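Local structure of suppressor of fused homolog (Drosophila melanogaster, 6LPH) at residues Asn34-Thr39 with Ile55-Tyr60; Trp72-Phe77 with Arg127-Pro132. The protein probably binds and sequesters DNA-binding transcription factors, its N-terminal part here holding a peptide of its partner Fu. All blocks are in the same frame, centred on the assembly; numbering follows the deposited sequence.

In the fold
From the N terminus, helix 16-28 precedes strand 36-40. Interaction 1 (34-39 with 55-60) pairs this strand with strand 54-60 and closes a loop of 15 residues. The chain then turns back into strand 71-77, the next neighbour in the same mixed sheet. Interaction 2 (72-77 with 127-132) closes a longer excursion, through strand 97-109 and helix 112-120, by laying the proline-rich approach to helix 131-146 against that strand. The two contacts follow in series, neither nested nor crossed, with centres about 6 Å apart. They join directly where strands 54-60 and 71-77 pair, with S56 N and Y58 N probably hydrogen-bonded to the carbonyls of I75 and H73.

Interaction 1 (Asn34-Thr39 with Ile55-Tyr60); sequences NPLQVT and ISMYNY
Q37 and S56 face each other as a non-hydrogen-bonded pair in the antiparallel ladder that joins strands 36-40 and 54-60 of the mixed sheet. V38 and I55, the adjacent hydrogen-bonded pair, bond both ways, V38 N to I55 O and I55 N to V38 O, each at 2.9 Å. The Q37 side chain starts with CB 3.6 Å from I55 O. With CG beside the backbone N (chi1 -58°), the extended chain then runs past S56, whose OG lies 3.7 Å from Q37 CG. At the tip Q37 NE2 donates to S56 OG at 2.8 Å, close to the amide plane, while OE1 hydrogen-bonds a polar side chain of the bound peptide. With an alanine here, S56 OG would probably lose its amide donor and the peptide side chain its partner. L36 to T39 also pair with a strand of the peptide, which carries the sheet across the interface. On the opposite face M57, bent at chi3, brings CE to 3.7 Å from L36 CB and 4.1 Å from V38 CG2. Beyond the ladder, Y29 stacks on Y58, and P35 CB sits over a face of the Y58 ring, 4.0 Å from its centroid.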
ATOM      1  N   ASN A  34     -12.782 -13.391   3.104  1.00 17.04           N
ATOM      2  CA  ASN A  34     -12.071 -13.532   4.375  1.00 18.16           C
ATOM      3  C   ASN A  34     -10.550 -13.514   4.155  1.00 17.87           C
ATOM      4  O   ASN A  34      -9.874 -14.526   4.351  1.00 18.05           O
ATOM      5  CB  ASN A  34     -12.562 -14.790   5.123  1.00 21.76           C
ATOM      6  CG  ASN A  34     -12.024 -14.893   6.552  1.00 23.18           C
ATOM      7  OD1 ASN A  34     -11.710 -13.893   7.209  1.00 22.75           O
ATOM      8  ND2 ASN A  34     -11.910 -16.122   7.035  1.00 28.39           N
ATOM      9  N   PRO A  35     -10.016 -12.344   3.743  1.00 17.19           N
ATOM     10  CA  PRO A  35      -8.597 -12.233   3.443  1.00 16.57           C
ATOM     11  C   PRO A  35      -7.780 -12.327   4.726  1.00 16.52           C
ATOM     12  O   PRO A  35      -8.314 -12.085   5.834  1.00 17.09           O
ATOM     13  CB  PRO A  35      -8.471 -10.815   2.864  1.00 17.15           C
ATOM     14  CG  PRO A  35      -9.601 -10.043   3.514  1.00 16.60           C
ATOM     15  CD  PRO A  35     -10.717 -11.046   3.591  1.00 17.98           C
ATOM     16  N   LEU A  36      -6.520 -12.726   4.576  1.00 14.31           N
ATOM     17  CA  LEU A  36      -5.536 -12.544   5.623  1.00 15.58           C
ATOM     18  C   LEU A  36      -5.395 -11.061   5.964  1.00 14.60           C
ATOM     19  O   LEU A  36      -5.430 -10.217   5.072  1.00 13.55           O
ATOM     20  CB  LEU A  36      -4.177 -13.025   5.120  1.00 16.10           C
ATOM     21  CG  LEU A  36      -3.533 -14.375   5.444  1.00 22.11           C
ATOM     22  CD1 LEU A  36      -4.405 -15.344   6.227  1.00 18.49           C
ATOM     23  CD2 LEU A  36      -2.931 -14.989   4.192  1.00 24.26           C
ATOM     24  N   GLN A  37      -5.213 -10.762   7.249  1.00 14.51           N
ATOM     25  CA  GLN A  37      -4.816  -9.434   7.682  1.00 14.86           C
ATOM     26  C   GLN A  37      -3.569  -9.488   8.542  1.00 15.06           C
ATOM     27  O   GLN A  37      -3.381 -10.414   9.314  1.00 16.16           O
ATOM     28  CB  GLN A  37      -5.909  -8.761   8.484  1.00 15.55           C
ATOM     29  CG  GLN A  37      -7.223  -8.617   7.735  1.00 13.96           C
ATOM     30  CD  GLN A  37      -8.169  -7.659   8.423  1.00 15.69           C
ATOM     31  OE1 GLN A  37      -8.627  -7.892   9.565  1.00 15.78           O
ATOM     32  NE2 GLN A  37      -8.467  -6.574   7.745  1.00 13.59           N
ATOM     33  N   VAL A  38      -2.727  -8.475   8.415  1.00 14.14           N
ATOM     34  CA  VAL A  38      -1.704  -8.227   9.421  1.00 14.25           C
ATOM     35  C   VAL A  38      -2.382  -7.319  10.450  1.00 14.87           C
ATOM     36  O   VAL A  38      -2.850  -6.226  10.122  1.00 16.17           O
ATOM     37  CB  VAL A  38      -0.424  -7.593   8.823  1.00 15.87           C
ATOM     38  CG1 VAL A  38       0.582  -7.255   9.928  1.00 17.66           C
ATOM     39  CG2 VAL A  38       0.246  -8.557   7.846  1.00 16.52           C
ATOM     40  N   THR A  39      -2.424  -7.792  11.689  1.00 16.94           N
ATOM     41  CA  THR A  39      -3.196  -7.193  12.769  1.00 17.76           C
ATOM     42  C   THR A  39      -2.245  -6.714  13.890  1.00 17.44           C
ATOM     43  O   THR A  39      -1.350  -7.448  14.317  1.00 17.67           O
ATOM     44  CB  THR A  39      -4.176  -8.251  13.299  1.00 18.94           C
ATOM     45  OG1 THR A  39      -5.015  -8.688  12.208  1.00 22.24           O
ATOM     46  CG2 THR A  39      -5.032  -7.699  14.403  1.00 21.16           C
ATOM     47  N   ILE A  55      -3.987  -4.429   8.181  1.00 10.53           N
ATOM     48  CA  ILE A  55      -3.672  -4.334   6.758  1.00  9.92           C
ATOM     49  C   ILE A  55      -4.230  -5.591   6.106  1.00 10.63           C
ATOM     50  O   ILE A  55      -3.812  -6.707   6.420  1.00 12.39           O
ATOM     51  CB  ILE A  55      -2.159  -4.166   6.508  1.00 10.58           C
ATOM     52  CG1 ILE A  55      -1.743  -2.817   7.113  1.00 12.77           C
ATOM     53  CG2 ILE A  55      -1.822  -4.218   4.999  1.00  9.48           C
ATOM     54  CD1 ILE A  55      -0.375  -2.812   7.692  1.00 18.52           C
ATOM     55  N   SER A  56      -5.215  -5.416   5.238  1.00  9.91           N
ATOM     56  CA  SER A  56      -5.733  -6.553   4.480  1.00 10.18           C
ATOM     57  C   SER A  56      -4.817  -6.871   3.307  1.00 10.09           C
ATOM     58  O   SER A  56      -4.231  -5.978   2.709  1.00 10.10           O
ATOM     59  CB  SER A  56      -7.120  -6.249   3.916  1.00 11.17           C
ATOM     60  OG  SER A  56      -8.084  -6.307   4.946  1.00 14.33           O
ATOM     61  N   MET A  57      -4.759  -8.143   2.937  1.00 10.00           N
ATOM     62  CA  MET A  57      -3.921  -8.568   1.795  1.00 11.30           C
ATOM     63  C   MET A  57      -4.781  -9.388   0.855  1.00 13.41           C
ATOM     64  O   MET A  57      -5.418 -10.354   1.296  1.00 16.33           O
ATOM     65  CB  MET A  57      -2.747  -9.409   2.314  1.00 12.19           C
ATOM     66  CG  MET A  57      -1.977  -8.714   3.442  1.00 13.07           C
ATOM     67  SD  MET A  57      -0.422  -9.594   3.814  1.00 17.06           S
ATOM     68  CE  MET A  57      -1.080 -10.960   4.761  1.00 18.21           C
ATOM     69  N   TYR A  58      -4.841  -8.996  -0.422  1.00 12.57           N
ATOM     70  CA  TYR A  58      -5.635  -9.735  -1.392  1.00 13.51           C
ATOM     71  C   TYR A  58      -4.757 -10.207  -2.542  1.00 13.28           C
ATOM     72  O   TYR A  58      -3.752  -9.582  -2.848  1.00 11.86           O
ATOM     73  CB  TYR A  58      -6.739  -8.832  -1.977  1.00 12.99           C
ATOM     74  CG  TYR A  58      -7.867  -8.510  -1.033  1.00 13.23           C
ATOM     75  CD1 TYR A  58      -7.842  -7.342  -0.236  1.00 15.17           C
ATOM     76  CD2 TYR A  58      -8.966  -9.366  -0.928  1.00 13.91           C
ATOM     77  CE1 TYR A  58      -8.881  -7.047   0.640  1.00 14.54           C
ATOM     78  CE2 TYR A  58     -10.035  -9.060  -0.080  1.00 14.00           C
ATOM     79  CZ  TYR A  58      -9.992  -7.912   0.695  1.00 15.68           C
ATOM     80  OH  TYR A  58     -11.041  -7.644   1.549  1.00 16.55           O
ATOM     81  N   ASN A  59      -5.163 -11.305  -3.173  1.00 14.12           N
ATOM     82  CA  ASN A  59      -4.593 -11.710  -4.449  1.00 14.73           C
ATOM     83  C   ASN A  59      -5.399 -11.102  -5.560  1.00 14.67           C
ATOM     84  O   ASN A  59      -6.635 -11.189  -5.544  1.00 19.57           O
ATOM     85  CB  ASN A  59      -4.644 -13.236  -4.625  1.00 17.16           C
ATOM     86  CG  ASN A  59      -3.995 -13.685  -5.929  1.00 19.14           C
ATOM     87  OD1 ASN A  59      -2.798 -13.538  -6.095  1.00 27.26           O
ATOM     88  ND2 ASN A  59      -4.780 -14.210  -6.855  1.00 20.46           N
ATOM     89  N   TYR A  60      -4.721 -10.497  -6.529  1.00 12.59           N
ATOM     90  CA  TYR A  60      -5.404 -10.045  -7.741  1.00 14.70           C
ATOM     91  C   TYR A  60      -4.858 -10.827  -8.947  1.00 14.72           C
ATOM     92  O   TYR A  60      -3.686 -10.672  -9.285  1.00 13.99           O
ATOM     93  CB  TYR A  60      -5.270  -8.520  -7.967  1.00 14.02           C
ATOM     94  CG  TYR A  60      -6.195  -8.092  -9.087  1.00 15.15           C
ATOM     95  CD1 TYR A  60      -5.711  -7.882 -10.383  1.00 12.42           C
ATOM     96  CD2 TYR A  60      -7.591  -7.957  -8.857  1.00 16.09           C
ATOM     97  CE1 TYR A  60      -6.601  -7.538 -11.435  1.00 15.44           C
ATOM     98  CE2 TYR A  60      -8.467  -7.628  -9.891  1.00 17.09           C
ATOM     99  CZ  TYR A  60      -7.972  -7.422 -11.173  1.00 16.36           C
ATOM    100  OH  TYR A  60      -8.848  -7.088 -12.200  1.00 20.49           O
TER
HETATM  101  O   HOH W   1      -5.422 -13.047   1.806  1.00 19.49           O

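Interaction 2 (Trp72-Phe77 with Arg127-Pro132); sequences WHYISF and RPPTWP
This is a proline-aromatic contact, built on CH-pi packing of W72 and Y74 against P128, P129 and P132, where the loop leading into helix 131-146 and the start of that helix lie against strand 71-77 of the mixed sheet. W72 and Y74, two residues apart on the strand, project from the same face of the sheet, toward the loop. Two consecutive prolines share one face of the W72 indole. P128 CA stands almost on the normal of the six-membered ring, 3.6 Å from its centroid, and P129 CD lies over the five-membered ring at 3.4 Å from its centre. The P128 ring lies nearly flat over the indole, whereas P129 stands on edge and points CD at the five-membered ring. At the indole edge, W72 NE1 hydrogen-bonds E114 OE2, while K110 makes a cation-pi contact with the ring; together with the prolines they probably limit its freedom to turn. Y74 is covered near the start of the helix: P132 CB is centred over its ring, 3.7 Å from the centroid, and P132 CG touches CZ at 3.5 Å. Y74 CG stands anti to the carbonyl carbon (chi1 -62°), which carries the ring out to P132 and its hydroxyl to the loop backbone. There Y74 OH donates to P129 O at 2.6 Å, tilted 29° from the carbonyl plane, with the acceptor lying in the plane of the phenol ring.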
ATOM      1  N   TRP A  72      -0.150  -8.851  -5.489  1.00 10.70           N
ATOM      2  CA  TRP A  72      -0.685  -8.776  -4.148  1.00 10.47           C
ATOM      3  C   TRP A  72      -1.168  -7.368  -3.884  1.00 10.13           C
ATOM      4  O   TRP A  72      -0.457  -6.414  -4.205  1.00 11.48           O
ATOM      5  CB  TRP A  72       0.437  -9.088  -3.188  1.00 11.62           C
ATOM      6  CG  TRP A  72       1.098 -10.433  -3.404  1.00 13.38           C
ATOM      7  CD1 TRP A  72       2.419 -10.692  -3.780  1.00 15.85           C
ATOM      8  CD2 TRP A  72       0.493 -11.738  -3.222  1.00 15.32           C
ATOM      9  NE1 TRP A  72       2.665 -12.060  -3.827  1.00 19.69           N
ATOM     10  CE2 TRP A  72       1.550 -12.737  -3.512  1.00 18.83           C
ATOM     11  CE3 TRP A  72      -0.761 -12.180  -2.863  1.00 17.23           C
ATOM     12  CZ2 TRP A  72       1.307 -14.091  -3.445  1.00 23.02           C
ATOM     13  CZ3 TRP A  72      -0.985 -13.570  -2.807  1.00 19.76           C
ATOM     14  CH2 TRP A  72       0.022 -14.484  -3.075  1.00 22.30           C
ATOM     15  N   HIS A  73      -2.364  -7.206  -3.305  1.00 10.14           N
ATOM     16  CA  HIS A  73      -2.964  -5.854  -3.081  1.00 10.35           C
ATOM     17  C   HIS A  73      -3.133  -5.653  -1.574  1.00 10.27           C
ATOM     18  O   HIS A  73      -3.804  -6.472  -0.896  1.00 11.42           O
ATOM     19  CB  HIS A  73      -4.289  -5.792  -3.801  1.00  9.96           C
ATOM     20  CG  HIS A  73      -4.971  -4.436  -3.799  1.00 10.08           C
ATOM     21  ND1 HIS A  73      -6.292  -4.310  -4.085  1.00 11.27           N
ATOM     22  CD2 HIS A  73      -4.499  -3.144  -3.561  1.00 11.32           C
ATOM     23  CE1 HIS A  73      -6.658  -3.007  -4.044  1.00 11.03           C
ATOM     24  NE2 HIS A  73      -5.568  -2.280  -3.745  1.00 11.93           N
ATOM     25  N   TYR A  74      -2.472  -4.628  -1.038  1.00  9.82           N
ATOM     26  CA  TYR A  74      -2.493  -4.346   0.396  1.00  9.12           C
ATOM     27  C   TYR A  74      -3.355  -3.122   0.678  1.00  9.69           C
ATOM     28  O   TYR A  74      -3.253  -2.145  -0.056  1.00 10.51           O
ATOM     29  CB  TYR A  74      -1.078  -4.023   0.861  1.00  8.72           C
ATOM     30  CG  TYR A  74      -0.159  -5.216   0.632  1.00  9.09           C
ATOM     31  CD1 TYR A  74       0.416  -5.447  -0.616  1.00  9.35           C
ATOM     32  CD2 TYR A  74       0.065  -6.133   1.648  1.00  9.47           C
ATOM     33  CE1 TYR A  74       1.291  -6.563  -0.819  1.00 11.07           C
ATOM     34  CE2 TYR A  74       0.950  -7.243   1.461  1.00 11.60           C
ATOM     35  CZ  TYR A  74       1.523  -7.447   0.201  1.00 11.31           C
ATOM     36  OH  TYR A  74       2.343  -8.535  -0.034  1.00 14.01           O
ATOM     37  N   ILE A  75      -4.185  -3.179   1.727  1.00  9.22           N
ATOM     38  CA  ILE A  75      -5.061  -2.002   2.104  1.00  9.11           C
ATOM     39  C   ILE A  75      -4.981  -1.752   3.609  1.00  9.56           C
ATOM     40  O   ILE A  75      -5.189  -2.683   4.394  1.00  9.67           O
ATOM     41  CB  ILE A  75      -6.528  -2.159   1.652  1.00 10.08           C
ATOM     42  CG1 ILE A  75      -6.612  -2.457   0.155  1.00 10.22           C
ATOM     43  CG2 ILE A  75      -7.337  -0.861   1.967  1.00  9.97           C
ATOM     44  CD1 ILE A  75      -6.775  -3.922  -0.153  1.00 11.07           C
ATOM     45  N   SER A  76      -4.647  -0.513   4.014  1.00 10.33           N
ATOM     46  CA  SER A  76      -4.479  -0.179   5.443  1.00 10.40           C
ATOM     47  C   SER A  76      -5.782   0.255   6.081  1.00 10.85           C
ATOM     48  O   SER A  76      -6.706   0.741   5.391  1.00 10.89           O
ATOM     49  CB  SER A  76      -3.469   0.981   5.623  1.00 11.41           C
ATOM     50  OG  SER A  76      -4.064   2.258   5.282  1.00 13.07           O
ATOM     51  N   PHE A  77      -5.846   0.110   7.407  1.00 10.80           N
ATOM     52  CA  PHE A  77      -6.978   0.619   8.196  1.00 11.26           C
ATOM     53  C   PHE A  77      -6.384   1.312   9.397  1.00 10.94           C
ATOM     54  O   PHE A  77      -5.733   0.651  10.241  1.00 12.17           O
ATOM     55  CB  PHE A  77      -7.848  -0.520   8.728  1.00 10.95           C
ATOM     56  CG  PHE A  77      -8.476  -1.379   7.663  1.00 12.40           C
ATOM     57  CD1 PHE A  77      -7.734  -2.377   7.018  1.00 11.38           C
ATOM     58  CD2 PHE A  77      -9.833  -1.252   7.361  1.00 12.61           C
ATOM     59  CE1 PHE A  77      -8.317  -3.195   6.055  1.00 12.83           C
ATOM     60  CE2 PHE A  77     -10.417  -2.086   6.409  1.00 15.44           C
ATOM     61  CZ  PHE A  77      -9.659  -3.057   5.750  1.00 14.00           C
ATOM     62  N   ARG A 127       1.048 -17.769   0.437  1.00 22.87           N
ATOM     63  CA  ARG A 127       0.873 -16.634   1.357  1.00 23.90           C
ATOM     64  C   ARG A 127       1.450 -15.342   0.728  1.00 21.85           C
ATOM     65  O   ARG A 127       2.517 -15.378   0.153  1.00 23.45           O
ATOM     66  CB  ARG A 127       1.577 -16.985   2.672  1.00 28.68           C
ATOM     67  CG  ARG A 127       1.299 -16.070   3.861  1.00 34.68           C
ATOM     68  CD  ARG A 127       1.082 -16.936   5.093  1.00 48.31           C
ATOM     69  NE  ARG A 127       0.132 -17.996   4.754  1.00 46.79           N
ATOM     70  CZ  ARG A 127      -0.096 -19.082   5.474  1.00 64.72           C
ATOM     71  NH1 ARG A 127       0.560 -19.292   6.613  1.00 87.19           N
ATOM     72  NH2 ARG A 127      -0.987 -19.967   5.042  1.00 81.48           N
ATOM     73  N   PRO A 128       0.741 -14.202   0.811  1.00 17.77           N
ATOM     74  CA  PRO A 128       1.339 -12.955   0.322  1.00 17.67           C
ATOM     75  C   PRO A 128       2.542 -12.583   1.187  1.00 17.88           C
ATOM     76  O   PRO A 128       2.544 -12.913   2.380  1.00 19.18           O
ATOM     77  CB  PRO A 128       0.244 -11.901   0.569  1.00 18.35           C
ATOM     78  CG  PRO A 128      -1.024 -12.684   0.798  1.00 20.89           C
ATOM     79  CD  PRO A 128      -0.599 -13.989   1.390  1.00 21.90           C
ATOM     80  N   PRO A 129       3.545 -11.891   0.614  1.00 15.20           N
ATOM     81  CA  PRO A 129       4.609 -11.331   1.455  1.00 15.49           C
ATOM     82  C   PRO A 129       4.019 -10.351   2.456  1.00 15.19           C
ATOM     83  O   PRO A 129       3.008  -9.686   2.157  1.00 14.76           O
ATOM     84  CB  PRO A 129       5.493 -10.584   0.462  1.00 16.12           C
ATOM     85  CG  PRO A 129       5.131 -11.080  -0.885  1.00 16.48           C
ATOM     86  CD  PRO A 129       3.696 -11.501  -0.798  1.00 14.81           C
ATOM     87  N   THR A 130       4.600 -10.289   3.652  1.00 14.67           N
ATOM     88  CA  THR A 130       4.051  -9.432   4.692  1.00 13.33           C
ATOM     89  C   THR A 130       4.920  -8.211   4.898  1.00 14.12           C
ATOM     90  O   THR A 130       4.536  -7.283   5.594  1.00 15.13           O
ATOM     91  CB  THR A 130       3.846 -10.169   6.040  1.00 14.43           C
ATOM     92  OG1 THR A 130       5.078 -10.798   6.434  1.00 16.22           O
ATOM     93  CG2 THR A 130       2.750 -11.240   5.947  1.00 14.92           C
ATOM     94  N   TRP A 131       6.083  -8.179   4.266  1.00 14.73           N
ATOM     95  CA  TRP A 131       6.944  -6.991   4.391  1.00 15.48           C
ATOM     96  C   TRP A 131       6.265  -5.664   4.035  1.00 15.08           C
ATOM     97  O   TRP A 131       6.602  -4.647   4.641  1.00 15.96           O
ATOM     98  CB  TRP A 131       8.322  -7.187   3.718  1.00 14.37           C
ATOM     99  CG  TRP A 131       8.263  -7.206   2.198  1.00 14.55           C
ATOM    100  CD1 TRP A 131       8.311  -8.314   1.359  1.00 14.09           C
ATOM    101  CD2 TRP A 131       8.120  -6.042   1.291  1.00 14.59           C
ATOM    102  NE1 TRP A 131       8.221  -7.931   0.043  1.00 14.86           N
ATOM    103  CE2 TRP A 131       8.099  -6.585  -0.069  1.00 14.50           C
ATOM    104  CE3 TRP A 131       8.002  -4.659   1.471  1.00 14.70           C
ATOM    105  CZ2 TRP A 131       7.995  -5.762  -1.194  1.00 14.56           C
ATOM    106  CZ3 TRP A 131       7.894  -3.840   0.332  1.00 14.40           C
ATOM    107  CH2 TRP A 131       7.867  -4.378  -0.962  1.00 14.63           C
ATOM    108  N   PRO A 132       5.292  -5.644   3.084  1.00 14.07           N
ATOM    109  CA  PRO A 132       4.656  -4.347   2.790  1.00 14.26           C
ATOM    110  C   PRO A 132       3.871  -3.755   3.965  1.00 16.08           C
ATOM    111  O   PRO A 132       3.657  -2.543   4.005  1.00 16.81           O
ATOM    112  CB  PRO A 132       3.753  -4.668   1.576  1.00 12.38           C
ATOM    113  CG  PRO A 132       4.546  -5.786   0.890  1.00 13.76           C
ATOM    114  CD  PRO A 132       4.877  -6.642   2.081  1.00 13.84           C
TER